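Local coordinates for protein cellulase (Uncultured bacterium, PDB 6XSO) that probably hydrolyses internal beta-1,4 linkages of cellulose and related plant cell-wall polysaccharides such as xylan, as a broad-specificity GH5_4 endoglucanase, at residues K101-V106 / E159-Y164; E105-V110 / C117-H122; Y109-D114 / D166-E171; V83-E88 / G93-A98. All blocks are in the same frame, centred on the assembly; numbering follows the deposited sequence.

How the contacts relate
All four contacts involve helix 97-111 or the turns at its two ends. Contact 2 is the core one: wholly buried and apolar, it seats the helix on strand 116-119. Contacts 1 and 3 lie further out, where the helix reaches across to helix 140-161 and to strand 168-171; each has an apolar half facing the core and a lysine at its outer side, bonded directly to a tyrosine hydroxyl in contact 1 but joined to an aspartate through waters in contact 3. Contact 4, at the start of the helix, is mostly buried and mixes a glutamate-to-asparagine bond with tryptophan-valine packing. F161 of contact 1 also packs on V107 and I119 of contact 2.

Contact 1: K101-V106 / E159-Y164; sequences KRVKEV and EAFKDY
K104 runs out from its helix past two aromatic side chains, F161 and Y164, and touches each with a different part of its length. Its root lies by the end of the phenylalanine ring: F161 CZ comes to 3.7 Å from K104 CA, and the two side chains slide past each other in opposite directions. V103 meets the same ring atom at about a right angle, with CG1 4.0 Å from F161 CZ. This is neighbour-to-neighbour helix packing on the outer layer of the TIM barrel, helix 97-111 lying against the C-terminal end of helix 140-161, whose chain then passes through a type I turn from F161 to Y164. That turn brings the tyrosine beside the phenylalanine and up to the lysine. K104 stays extended through chi3 and bends only at chi4 (-54°), which turns the ammonium to the phenol hydroxyl; K104 NZ donates to Y164 OH at 2.7 Å, while K104 CE lies 3.1 Å from the same oxygen. With a leucine in place of this lysine, the tyrosine hydroxyl would probably lose its ammonium donor and D108 a nearby positive charge. D108, one helical turn on from K104, is the second partner of the hydroxyl through one carboxylate oxygen, and its other oxygen makes a long, weak ion pair with the lysine.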
loop_
_atom_site.group_PDB
_atom_site.type_symbol
_atom_site.label_atom_id
_atom_site.label_comp_id
_atom_site.label_asym_id
_atom_site.label_seq_id
_atom_site.Cartn_x
_atom_site.Cartn_y
_atom_site.Cartn_z
ATOM N N LYS A 101 -2.523 16.267 11.687
ATOM C CA LYS A 101 -2.054 17.448 10.966
ATOM C C LYS A 101 -0.794 17.153 10.169
ATOM O O LYS A 101 -0.641 17.633 9.036
ATOM C CB LYS A 101 -1.799 18.548 11.982
ATOM C CG LYS A 101 -1.328 19.868 11.409
ATOM C CD LYS A 101 -1.344 20.965 12.484
ATOM C CE LYS A 101 -0.813 22.291 11.957
ATOM N NZ LYS A 101 -0.862 23.343 13.020
ATOM N N ARG A 102 0.128 16.370 10.731
ATOM C CA ARG A 102 1.364 16.077 10.004
ATOM C C ARG A 102 1.092 15.185 8.796
ATOM O O ARG A 102 1.636 15.416 7.710
ATOM C CB ARG A 102 2.416 15.441 10.915
ATOM C CG ARG A 102 3.708 15.049 10.192
ATOM C CD ARG A 102 4.352 16.253 9.542
ATOM N NE ARG A 102 5.486 15.855 8.724
ATOM C CZ ARG A 102 5.994 16.592 7.743
ATOM N NH1 ARG A 102 5.465 17.773 7.456
ATOM N NH2 ARG A 102 7.030 16.149 7.054
ATOM N N VAL A 103 0.282 14.134 8.978
ATOM C CA VAL A 103 -0.088 13.277 7.857
ATOM C C VAL A 103 -0.697 14.120 6.750
ATOM O O VAL A 103 -0.369 13.959 5.567
ATOM C CB VAL A 103 -1.052 12.170 8.319
ATOM C CG1 VAL A 103 -1.472 11.332 7.113
ATOM C CG2 VAL A 103 -0.411 11.288 9.391
ATOM N N LYS A 104 -1.583 15.042 7.118
ATOM C CA LYS A 104 -2.205 15.916 6.128
ATOM C C LYS A 104 -1.176 16.787 5.400
ATOM O O LYS A 104 -1.289 16.993 4.186
ATOM C CB LYS A 104 -3.285 16.759 6.806
ATOM C CG LYS A 104 -4.138 17.572 5.846
ATOM C CD LYS A 104 -5.164 18.417 6.597
ATOM C CE LYS A 104 -6.063 19.202 5.640
ATOM N NZ LYS A 104 -5.310 20.055 4.656
ATOM N N GLU A 105 -0.170 17.310 6.112
ATOM C CA GLU A 105 0.889 18.068 5.440
ATOM C C GLU A 105 1.567 17.239 4.353
ATOM O O GLU A 105 1.832 17.739 3.249
ATOM C CB GLU A 105 1.938 18.564 6.443
ATOM C CG GLU A 105 1.444 19.693 7.339
ATOM C CD GLU A 105 2.377 20.046 8.506
ATOM O OE1 GLU A 105 3.371 19.327 8.744
ATOM O OE2 GLU A 105 2.084 21.031 9.222
ATOM N N VAL A 106 1.918 15.989 4.663
ATOM C CA VAL A 106 2.623 15.174 3.681
ATOM C C VAL A 106 1.721 14.877 2.490
ATOM O O VAL A 106 2.160 14.935 1.331
ATOM C CB VAL A 106 3.191 13.909 4.351
ATOM C CG1 VAL A 106 3.862 13.025 3.320
ATOM C CG2 VAL A 106 4.181 14.318 5.434
ATOM N N GLU A 159 -12.826 11.410 8.001
ATOM C CA GLU A 159 -13.280 12.770 8.280
ATOM C C GLU A 159 -12.198 13.789 7.966
ATOM O O GLU A 159 -12.481 14.855 7.406
ATOM C CB GLU A 159 -13.688 12.886 9.750
ATOM C CG GLU A 159 -14.956 12.174 10.111
ATOM C CD GLU A 159 -16.199 12.831 9.528
ATOM O OE1 GLU A 159 -16.068 13.927 8.957
ATOM O OE2 GLU A 159 -17.290 12.230 9.648
ATOM N N ALA A 160 -10.951 13.500 8.347
ATOM C CA ALA A 160 -9.883 14.474 8.147
ATOM C C ALA A 160 -9.683 14.771 6.666
ATOM O O ALA A 160 -9.430 15.923 6.280
ATOM C CB ALA A 160 -8.588 13.964 8.778
ATOM N N PHE A 161 -9.810 13.753 5.820
ATOM C CA PHE A 161 -9.523 13.850 4.391
ATOM C C PHE A 161 -10.778 13.925 3.531
ATOM O O PHE A 161 -10.667 13.864 2.299
ATOM C CB PHE A 161 -8.581 12.710 3.976
ATOM C CG PHE A 161 -7.201 12.862 4.555
ATOM C CD1 PHE A 161 -6.247 13.601 3.893
ATOM C CD2 PHE A 161 -6.873 12.296 5.781
ATOM C CE1 PHE A 161 -4.983 13.786 4.432
ATOM C CE2 PHE A 161 -5.611 12.464 6.323
ATOM C CZ PHE A 161 -4.666 13.230 5.654
ATOM N N LYS A 162 -11.946 14.157 4.146
ATOM C CA LYS A 162 -13.216 14.088 3.428
ATOM C C LYS A 162 -13.286 15.059 2.251
ATOM O O LYS A 162 -13.840 14.710 1.203
ATOM C CB LYS A 162 -14.377 14.320 4.402
ATOM C CG LYS A 162 -15.763 14.326 3.753
ATOM C CD LYS A 162 -16.908 14.234 4.792
ATOM C CE LYS A 162 -16.844 15.332 5.824
ATOM N NZ LYS A 162 -17.841 15.109 6.929
ATOM N N ASP A 163 -12.744 16.279 2.399
ATOM C CA ASP A 163 -12.909 17.328 1.389
ATOM C C ASP A 163 -11.906 17.235 0.242
ATOM O O ASP A 163 -11.972 18.054 -0.681
ATOM C CB ASP A 163 -12.818 18.732 2.050
ATOM C CG ASP A 163 -13.375 19.865 1.165
ATOM O OD1 ASP A 163 -14.454 19.669 0.560
ATOM O OD2 ASP A 163 -12.782 20.983 1.106
ATOM N N TYR A 164 -10.987 16.271 0.270
ATOM C CA TYR A 164 -10.053 16.110 -0.834
ATOM C C TYR A 164 -10.760 15.467 -2.019
ATOM O O TYR A 164 -11.701 14.684 -1.860
ATOM C CB TYR A 164 -8.889 15.219 -0.416
ATOM C CG TYR A 164 -7.903 15.921 0.472
ATOM C CD1 TYR A 164 -8.169 16.105 1.818
ATOM C CD2 TYR A 164 -6.722 16.437 -0.039
ATOM C CE1 TYR A 164 -7.278 16.763 2.651
ATOM C CE2 TYR A 164 -5.814 17.108 0.787
ATOM C CZ TYR A 164 -6.095 17.260 2.125
ATOM O OH TYR A 164 -5.232 17.913 2.980
#

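Contact 2: E105-V110 / C117-H122; sequences EVVDYV and CIINVH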
loop_
_atom_site.group_PDB
_atom_site.type_symbol
_atom_site.label_atom_id
_atom_site.label_comp_id
_atom_site.label_asym_id
_atom_site.label_seq_id
_atom_site.Cartn_x
_atom_site.Cartn_y
_atom_site.Cartn_z
ATOM N N GLU A 105 -0.170 17.310 6.112
ATOM C CA GLU A 105 0.889 18.068 5.440
ATOM C C GLU A 105 1.567 17.239 4.353
ATOM O O GLU A 105 1.832 17.739 3.249
ATOM C CB GLU A 105 1.938 18.564 6.443
ATOM C CG GLU A 105 1.444 19.693 7.339
ATOM C CD GLU A 105 2.377 20.046 8.506
ATOM O OE1 GLU A 105 3.371 19.327 8.744
ATOM O OE2 GLU A 105 2.084 21.031 9.222
ATOM N N VAL A 106 1.918 15.989 4.663
ATOM C CA VAL A 106 2.623 15.174 3.681
ATOM C C VAL A 106 1.721 14.877 2.490
ATOM O O VAL A 106 2.160 14.935 1.331
ATOM C CB VAL A 106 3.191 13.909 4.351
ATOM C CG1 VAL A 106 3.862 13.025 3.320
ATOM C CG2 VAL A 106 4.181 14.318 5.434
ATOM N N VAL A 107 0.449 14.551 2.745
ATOM C CA VAL A 107 -0.504 14.357 1.653
ATOM C C VAL A 107 -0.566 15.601 0.776
ATOM O O VAL A 107 -0.552 15.508 -0.459
ATOM C CB VAL A 107 -1.884 13.986 2.223
ATOM C CG1 VAL A 107 -2.927 13.979 1.137
ATOM C CG2 VAL A 107 -1.778 12.630 2.915
ATOM N N ASP A 108 -0.634 16.784 1.406
ATOM C CA ASP A 108 -0.659 18.032 0.663
ATOM C C ASP A 108 0.573 18.165 -0.219
ATOM O O ASP A 108 0.478 18.631 -1.362
ATOM C CB ASP A 108 -0.746 19.214 1.636
ATOM C CG ASP A 108 -2.124 19.366 2.257
ATOM O OD1 ASP A 108 -3.108 18.817 1.705
ATOM O OD2 ASP A 108 -2.238 20.049 3.313
ATOM N N TYR A 109 1.740 17.754 0.286
ATOM C CA TYR A 109 2.952 17.862 -0.518
ATOM C C TYR A 109 2.813 17.050 -1.800
ATOM O O TYR A 109 3.338 17.432 -2.858
ATOM C CB TYR A 109 4.154 17.289 0.234
ATOM C CG TYR A 109 4.586 17.949 1.519
ATOM C CD1 TYR A 109 4.190 19.234 1.861
ATOM C CD2 TYR A 109 5.442 17.278 2.377
ATOM C CE1 TYR A 109 4.619 19.817 3.052
ATOM C CE2 TYR A 109 5.879 17.848 3.553
ATOM C CZ TYR A 109 5.450 19.103 3.899
ATOM O OH TYR A 109 5.876 19.677 5.088
ATOM N N VAL A 110 2.160 15.890 -1.707
ATOM C CA VAL A 110 2.023 15.004 -2.855
ATOM C C VAL A 110 1.019 15.560 -3.852
ATOM O O VAL A 110 1.301 15.684 -5.052
ATOM C CB VAL A 110 1.616 13.595 -2.390
ATOM C CG1 VAL A 110 1.300 12.731 -3.587
ATOM C CG2 VAL A 110 2.697 12.964 -1.517
ATOM N N CYS A 117 -2.237 10.182 -4.245
ATOM C CA CYS A 117 -1.688 9.875 -2.931
ATOM C C CYS A 117 -2.532 8.787 -2.278
ATOM O O CYS A 117 -3.750 8.931 -2.168
ATOM C CB CYS A 117 -1.683 11.112 -2.029
ATOM S SG CYS A 117 -0.793 10.839 -0.477
ATOM N N ILE A 118 -1.895 7.691 -1.871
ATOM C CA ILE A 118 -2.549 6.644 -1.084
ATOM C C ILE A 118 -2.064 6.764 0.358
ATOM O O ILE A 118 -0.855 6.761 0.607
ATOM C CB ILE A 118 -2.201 5.251 -1.639
ATOM C CG1 ILE A 118 -2.711 5.040 -3.064
ATOM C CG2 ILE A 118 -2.757 4.156 -0.707
ATOM C CD1 ILE A 118 -2.086 3.781 -3.740
ATOM N N ILE A 119 -3.002 6.817 1.316
ATOM C CA ILE A 119 -2.662 6.704 2.733
ATOM C C ILE A 119 -3.285 5.419 3.269
ATOM O O ILE A 119 -4.365 5.012 2.828
ATOM C CB ILE A 119 -3.088 7.894 3.604
ATOM C CG1 ILE A 119 -4.575 8.176 3.443
ATOM C CG2 ILE A 119 -2.229 9.124 3.257
ATOM C CD1 ILE A 119 -5.081 9.249 4.427
ATOM N N ASN A 120 -2.601 4.771 4.208
ATOM C CA ASN A 120 -3.064 3.466 4.683
ATOM C C ASN A 120 -2.949 3.361 6.210
ATOM O O ASN A 120 -2.708 4.340 6.921
ATOM C CB ASN A 120 -2.322 2.302 3.990
ATOM C CG ASN A 120 -0.909 2.092 4.532
ATOM O OD1 ASN A 120 -0.389 2.915 5.281
ATOM N ND2 ASN A 120 -0.288 0.983 4.154
ATOM N N VAL A 121 -3.132 2.135 6.691
ATOM C CA VAL A 121 -2.886 1.708 8.067
ATOM C C VAL A 121 -1.821 0.616 7.935
ATOM O O VAL A 121 -2.093 -0.451 7.363
ATOM C CB VAL A 121 -4.179 1.197 8.718
ATOM C CG1 VAL A 121 -3.906 0.476 10.032
ATOM C CG2 VAL A 121 -5.164 2.358 8.949
ATOM N N HIS A 122 -0.590 0.894 8.409
ATOM C CA HIS A 122 0.584 0.146 7.961
ATOM C C HIS A 122 1.047 -0.803 9.033
ATOM O O HIS A 122 0.609 -1.964 9.076
ATOM C CB HIS A 122 1.642 1.125 7.428
ATOM C CG HIS A 122 2.652 0.480 6.542
ATOM N ND1 HIS A 122 2.406 0.231 5.209
ATOM C CD2 HIS A 122 3.881 -0.030 6.796
ATOM C CE1 HIS A 122 3.453 -0.355 4.665
ATOM N NE2 HIS A 122 4.377 -0.503 5.597
#
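V107 and V110, one turn apart on the helix, point their side chains at C117 and I119, alternate residues on the strand. The branch that does most is V107 CG2: it sits 3.6 Å from I119 CG2, methyl against methyl, and 4.0 Å from C117 SG. The V107 and I119 side chains cross at about a right angle. I119 holds CG1 between its backbone N and carbonyl carbon (chi1 54°), which leaves CG2 beside the backbone N and facing the valine. In C117 the sulfur swings anti to the backbone N (chi1 -172°) and lies by V107, with V107 CG1 4.1 Å from C117 SG, while its CB meets the other valine: V110 CG1 is 3.7 Å from C117 CB. Everything that touches here is buried and apolar. The axis of helix segment 105-110 runs at 158° to strand 117-119, nearly antiparallel, with a closest approach of 9.0 Å, as expected where a barrel helix returns the chain to the next strand. Together they form the second half of the beta-alpha-beta unit of strand 78-81, helix 97-111 and strand 116-119. V110 also reaches I79 on the first strand of that unit, while I119 extends to I157 of helix 140-161 and V107 touches V168 on strand 168-171.

Contact 3: Y109-D114 / D166-E171; sequences YVVAQD and DKVLFE
V111 and V168 make the close-packed half of this contact, K167 and D114 the watery half. A type I turn from V111 to D114 carries the chain off the end of the helix. V111 CG1, beside the backbone N (chi1 -60°), lies 3.9 Å from V168 CG2, and the foot of the lysine adds to the same patch, with K167 CB 4.2 Å from V111 CG1. Beyond that point the packing gives way to solvent. K167 bends at chi2 and again at chi4 (-74°), bringing its end round beside the aspartate, where K167 CE sits 3.6 Å from the carbonyl oxygen D114 O. The charges stop short of a salt bridge: K167 NZ and D114 OD1 are 4.0 Å apart. Two waters fill in between them, each accepting from K167 NZ and donating to the carboxylate, one to D114 OD2 at 2.7 Å and the other to D114 OD1 at 2.9 Å. The aspartate is thus gripped by the lysine through water on both oxygens, an attraction that the surrounding solvent would probably screen. K167 also makes a cation-pi contact with Y116. The end of helix 97-111 here reaches past strand 116-119 to the start of its parallel neighbour, strand 168-171, at the N-terminal end of the strands of a TIM barrel.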
loop_
_atom_site.group_PDB
_atom_site.type_symbol
_atom_site.label_atom_id
_atom_site.label_comp_id
_atom_site.label_asym_id
_atom_site.label_seq_id
_atom_site.Cartn_x
_atom_site.Cartn_y
_atom_site.Cartn_z
ATOM N N TYR A 109 1.740 17.754 0.286
ATOM C CA TYR A 109 2.952 17.862 -0.518
ATOM C C TYR A 109 2.813 17.050 -1.800
ATOM O O TYR A 109 3.338 17.432 -2.858
ATOM C CB TYR A 109 4.154 17.289 0.234
ATOM C CG TYR A 109 4.586 17.949 1.519
ATOM C CD1 TYR A 109 4.190 19.234 1.861
ATOM C CD2 TYR A 109 5.442 17.278 2.377
ATOM C CE1 TYR A 109 4.619 19.817 3.052
ATOM C CE2 TYR A 109 5.879 17.848 3.553
ATOM C CZ TYR A 109 5.450 19.103 3.899
ATOM O OH TYR A 109 5.876 19.677 5.088
ATOM N N VAL A 110 2.160 15.890 -1.707
ATOM C CA VAL A 110 2.023 15.004 -2.855
ATOM C C VAL A 110 1.019 15.560 -3.852
ATOM O O VAL A 110 1.301 15.684 -5.052
ATOM C CB VAL A 110 1.616 13.595 -2.390
ATOM C CG1 VAL A 110 1.300 12.731 -3.587
ATOM C CG2 VAL A 110 2.697 12.964 -1.517
ATOM N N VAL A 111 -0.175 15.913 -3.376
ATOM C CA VAL A 111 -1.214 16.346 -4.299
ATOM C C VAL A 111 -0.908 17.723 -4.874
ATOM O O VAL A 111 -1.464 18.090 -5.920
ATOM C CB VAL A 111 -2.620 16.236 -3.672
ATOM C CG1 VAL A 111 -2.923 14.789 -3.269
ATOM C CG2 VAL A 111 -2.766 17.171 -2.511
ATOM N N ALA A 112 -0.007 18.488 -4.243
ATOM C CA ALA A 112 0.440 19.748 -4.822
ATOM C C ALA A 112 1.095 19.551 -6.175
ATOM O O ALA A 112 1.124 20.499 -6.968
ATOM C CB ALA A 112 1.447 20.420 -3.893
ATOM N N GLN A 113 1.614 18.353 -6.441
ATOM C CA GLN A 113 2.250 18.018 -7.704
ATOM C C GLN A 113 1.286 17.351 -8.665
ATOM O O GLN A 113 1.713 16.835 -9.701
ATOM C CB GLN A 113 3.458 17.115 -7.472
ATOM C CG GLN A 113 4.479 17.744 -6.540
ATOM C CD GLN A 113 5.040 19.078 -7.076
ATOM O OE1 GLN A 113 5.116 19.303 -8.285
ATOM N NE2 GLN A 113 5.456 19.942 -6.167
ATOM N N ASP A 114 0.003 17.344 -8.340
ATOM C CA ASP A 114 -1.017 16.667 -9.131
ATOM C C ASP A 114 -0.719 15.178 -9.279
ATOM O O ASP A 114 -1.081 14.548 -10.279
ATOM C CB ASP A 114 -1.247 17.337 -10.483
ATOM C CG ASP A 114 -2.645 17.089 -10.999
ATOM O OD1 ASP A 114 -3.606 17.226 -10.204
ATOM O OD2 ASP A 114 -2.779 16.742 -12.190
ATOM N N ASP A 166 -10.395 13.357 -5.922
ATOM C CA ASP A 166 -10.168 11.945 -6.210
ATOM C C ASP A 166 -8.697 11.568 -6.337
ATOM O O ASP A 166 -8.402 10.378 -6.470
ATOM C CB ASP A 166 -11.022 11.442 -7.395
ATOM C CG ASP A 166 -10.580 11.967 -8.747
ATOM O OD1 ASP A 166 -9.616 12.758 -8.836
ATOM O OD2 ASP A 166 -11.219 11.559 -9.753
ATOM N N LYS A 167 -7.771 12.516 -6.181
ATOM C CA LYS A 167 -6.360 12.150 -6.145
ATOM C C LYS A 167 -5.972 11.464 -4.842
ATOM O O LYS A 167 -4.929 10.797 -4.801
ATOM C CB LYS A 167 -5.487 13.387 -6.341
ATOM C CG LYS A 167 -5.519 13.951 -7.756
ATOM C CD LYS A 167 -4.869 13.003 -8.743
ATOM C CE LYS A 167 -4.580 13.696 -10.092
ATOM N NZ LYS A 167 -5.814 13.915 -10.875
ATOM N N VAL A 168 -6.796 11.563 -3.797
ATOM C CA VAL A 168 -6.515 10.935 -2.511
ATOM C C VAL A 168 -7.327 9.650 -2.401
ATOM O O VAL A 168 -8.564 9.675 -2.484
ATOM C CB VAL A 168 -6.800 11.875 -1.329
ATOM C CG1 VAL A 168 -6.595 11.128 -0.011
ATOM C CG2 VAL A 168 -5.888 13.094 -1.389
ATOM N N LEU A 169 -6.624 8.539 -2.188
ATOM C CA LEU A 169 -7.209 7.221 -1.999
ATOM C C LEU A 169 -6.840 6.697 -0.618
ATOM O O LEU A 169 -5.803 7.067 -0.060
ATOM C CB LEU A 169 -6.700 6.203 -3.044
ATOM C CG LEU A 169 -7.263 6.334 -4.458
ATOM C CD1 LEU A 169 -6.504 7.410 -5.242
ATOM C CD2 LEU A 169 -7.221 5.009 -5.211
ATOM N N PHE A 170 -7.701 5.841 -0.054
ATOM C CA PHE A 170 -7.434 5.204 1.225
ATOM C C PHE A 170 -7.239 3.702 1.032
ATOM O O PHE A 170 -7.941 3.074 0.233
ATOM C CB PHE A 170 -8.613 5.352 2.194
ATOM C CG PHE A 170 -9.055 6.770 2.478
ATOM C CD1 PHE A 170 -8.198 7.864 2.379
ATOM C CD2 PHE A 170 -10.367 6.996 2.895
ATOM C CE1 PHE A 170 -8.661 9.150 2.669
ATOM C CE2 PHE A 170 -10.825 8.270 3.188
ATOM C CZ PHE A 170 -9.972 9.344 3.074
ATOM N N GLU A 171 -6.321 3.115 1.811
ATOM C CA GLU A 171 -6.015 1.689 1.785
ATOM C C GLU A 171 -6.248 1.086 3.167
ATOM O O GLU A 171 -5.695 1.557 4.158
ATOM C CB GLU A 171 -4.570 1.466 1.328
ATOM C CG GLU A 171 -3.979 0.098 1.606
ATOM C CD GLU A 171 -2.464 0.108 1.455
ATOM O OE1 GLU A 171 -1.956 0.950 0.679
ATOM O OE2 GLU A 171 -1.784 -0.733 2.092
HETATM O O HOH W 1 -4.727 15.149 -13.165
HETATM O O HOH W 2 -6.456 16.810 -9.869
#

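Contact 4: V83-E88 / G93-A98; sequences VTWYQE and GKVNEA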
loop_
_atom_site.group_PDB
_atom_site.type_symbol
_atom_site.label_atom_id
_atom_site.label_comp_id
_atom_site.label_asym_id
_atom_site.label_seq_id
_atom_site.Cartn_x
_atom_site.Cartn_y
_atom_site.Cartn_z
ATOM N N VAL A 83 1.341 4.860 6.698
ATOM C CA VAL A 83 1.234 5.499 8.003
ATOM C C VAL A 83 0.955 4.429 9.047
ATOM O O VAL A 83 0.056 3.600 8.863
ATOM C CB VAL A 83 0.109 6.558 8.055
ATOM C CG1 VAL A 83 0.087 7.253 9.400
ATOM C CG2 VAL A 83 0.256 7.590 6.982
ATOM N N THR A 84 1.690 4.480 10.161
ATOM C CA THR A 84 1.461 3.623 11.320
ATOM C C THR A 84 0.866 4.461 12.440
ATOM O O THR A 84 1.423 5.503 12.807
ATOM C CB THR A 84 2.759 2.942 11.764
ATOM O OG1 THR A 84 3.243 2.111 10.693
ATOM C CG2 THR A 84 2.530 2.106 13.042
ATOM N N TRP A 85 -0.260 3.998 12.989
ATOM C CA TRP A 85 -1.083 4.844 13.837
ATOM C C TRP A 85 -1.028 4.533 15.328
ATOM O O TRP A 85 -1.361 5.414 16.126
ATOM C CB TRP A 85 -2.555 4.801 13.376
ATOM C CG TRP A 85 -2.732 5.225 11.949
ATOM C CD1 TRP A 85 -2.660 4.427 10.850
ATOM C CD2 TRP A 85 -3.011 6.554 11.468
ATOM N NE1 TRP A 85 -2.856 5.175 9.706
ATOM C CE2 TRP A 85 -3.083 6.478 10.059
ATOM C CE3 TRP A 85 -3.207 7.793 12.086
ATOM C CZ2 TRP A 85 -3.367 7.576 9.266
ATOM C CZ3 TRP A 85 -3.461 8.901 11.283
ATOM C CH2 TRP A 85 -3.520 8.782 9.885
ATOM N N TYR A 86 -0.601 3.330 15.731
ATOM C CA TYR A 86 -0.862 2.882 17.095
ATOM C C TYR A 86 -0.122 3.698 18.148
ATOM O O TYR A 86 -0.591 3.789 19.297
ATOM C CB TYR A 86 -0.561 1.387 17.253
ATOM C CG TYR A 86 0.915 0.992 17.317
ATOM C CD1 TYR A 86 1.560 0.835 18.541
ATOM C CD2 TYR A 86 1.636 0.730 16.160
ATOM C CE1 TYR A 86 2.898 0.460 18.597
ATOM C CE2 TYR A 86 2.969 0.362 16.213
ATOM C CZ TYR A 86 3.587 0.222 17.441
ATOM O OH TYR A 86 4.911 -0.149 17.515
ATOM N N GLN A 87 1.032 4.275 17.811
ATOM C CA GLN A 87 1.752 5.126 18.753
ATOM C C GLN A 87 1.216 6.549 18.760
ATOM O O GLN A 87 1.787 7.416 19.438
ATOM C CB GLN A 87 3.253 5.122 18.464
ATOM C CG GLN A 87 3.834 3.707 18.380
ATOM C CD GLN A 87 5.338 3.671 18.523
ATOM O OE1 GLN A 87 6.060 3.719 17.529
ATOM N NE2 GLN A 87 5.821 3.607 19.768
ATOM N N GLU A 88 0.131 6.789 18.021
ATOM C CA GLU A 88 -0.500 8.098 17.916
ATOM C C GLU A 88 -1.958 8.059 18.354
ATOM O O GLU A 88 -2.695 9.019 18.113
ATOM C CB GLU A 88 -0.361 8.637 16.481
ATOM C CG GLU A 88 1.075 8.764 15.978
ATOM C CD GLU A 88 1.926 9.794 16.738
ATOM O OE1 GLU A 88 1.395 10.627 17.503
ATOM O OE2 GLU A 88 3.158 9.773 16.557
ATOM N N GLY A 93 -8.601 5.075 21.213
ATOM C CA GLY A 93 -8.399 4.982 19.789
ATOM C C GLY A 93 -8.379 6.309 19.066
ATOM O O GLY A 93 -8.303 6.316 17.834
ATOM N N LYS A 94 -8.449 7.424 19.792
ATOM C CA LYS A 94 -8.426 8.744 19.170
ATOM C C LYS A 94 -7.002 9.112 18.765
ATOM O O LYS A 94 -6.075 9.033 19.579
ATOM C CB LYS A 94 -9.002 9.793 20.128
ATOM C CG LYS A 94 -9.167 11.175 19.462
ATOM C CD LYS A 94 -9.779 12.196 20.392
ATOM C CE LYS A 94 -8.756 12.755 21.369
ATOM N NZ LYS A 94 -9.293 13.943 22.087
ATOM N N VAL A 95 -6.841 9.529 17.507
ATOM C CA VAL A 95 -5.554 9.976 16.969
ATOM C C VAL A 95 -5.347 11.417 17.414
ATOM O O VAL A 95 -6.257 12.246 17.296
ATOM C CB VAL A 95 -5.552 9.886 15.432
ATOM C CG1 VAL A 95 -4.242 10.439 14.845
ATOM C CG2 VAL A 95 -5.793 8.441 14.972
ATOM N N ASN A 96 -4.157 11.734 17.917
ATOM C CA ASN A 96 -3.939 13.092 18.395
ATOM C C ASN A 96 -3.904 14.069 17.218
ATOM O O ASN A 96 -3.558 13.710 16.092
ATOM C CB ASN A 96 -2.672 13.205 19.240
ATOM C CG ASN A 96 -1.433 12.857 18.487
ATOM O OD1 ASN A 96 -0.894 13.670 17.724
ATOM N ND2 ASN A 96 -0.940 11.646 18.710
ATOM N N GLU A 97 -4.288 15.321 17.495
ATOM C CA GLU A 97 -4.452 16.297 16.415
ATOM C C GLU A 97 -3.128 16.604 15.727
ATOM O O GLU A 97 -3.084 16.796 14.503
ATOM C CB GLU A 97 -5.092 17.577 16.959
ATOM C CG GLU A 97 -6.545 17.403 17.357
ATOM C CD GLU A 97 -7.152 18.674 17.920
ATOM O OE1 GLU A 97 -6.476 19.727 17.886
ATOM O OE2 GLU A 97 -8.308 18.617 18.395
ATOM N N ALA A 98 -2.030 16.629 16.484
ATOM C CA ALA A 98 -0.741 16.973 15.882
ATOM C C ALA A 98 -0.325 15.935 14.847
ATOM O O ALA A 98 0.247 16.277 13.801
ATOM C CB ALA A 98 0.332 17.100 16.966
HETATM O O HOH W 3 1.992 13.738 17.403
#
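The backbones of E88 and V95 draw to 5.5 Å between CA atoms, and there N96 N donates to E88 O at 3.1 Å with the C=O pointing almost straight at it, while V95 CA-H touches the same oxygen. The side chains of E88 and N96 then add a second bond: N96 ND2 meets E88 OE1 at 2.8 Å, nearly straight at 173°, in the plane of the amide and on the anti lone pair of the carboxylate, whose plane is turned 66° from it. The other carboxylate oxygen, OE2, takes H54 as partner, so the glutamate is held from two directions; the side chain of E88 lies about 5 Å from a bound sodium ion. N96 is the N-cap of helix 97-111, its OD1 accepting from the backbone N of W99. Thus this contact shapes the loop that leads from strand 78-81 of the TIM barrel into the helix. With CG between the backbone N and carbonyl carbon (chi1 62°), the amide of N96 can face both the helix start and the glutamate. An alanine here is likely to leave E88 OE1 without its amide donor and the first turn of the helix without its side-chain cap. On the inner side V95 CG2 packs obliquely on W85, 3.9 Å from W85 CE3, and W85 NE1 is fixed by a hydrogen bond to the carbonyl oxygen of N120.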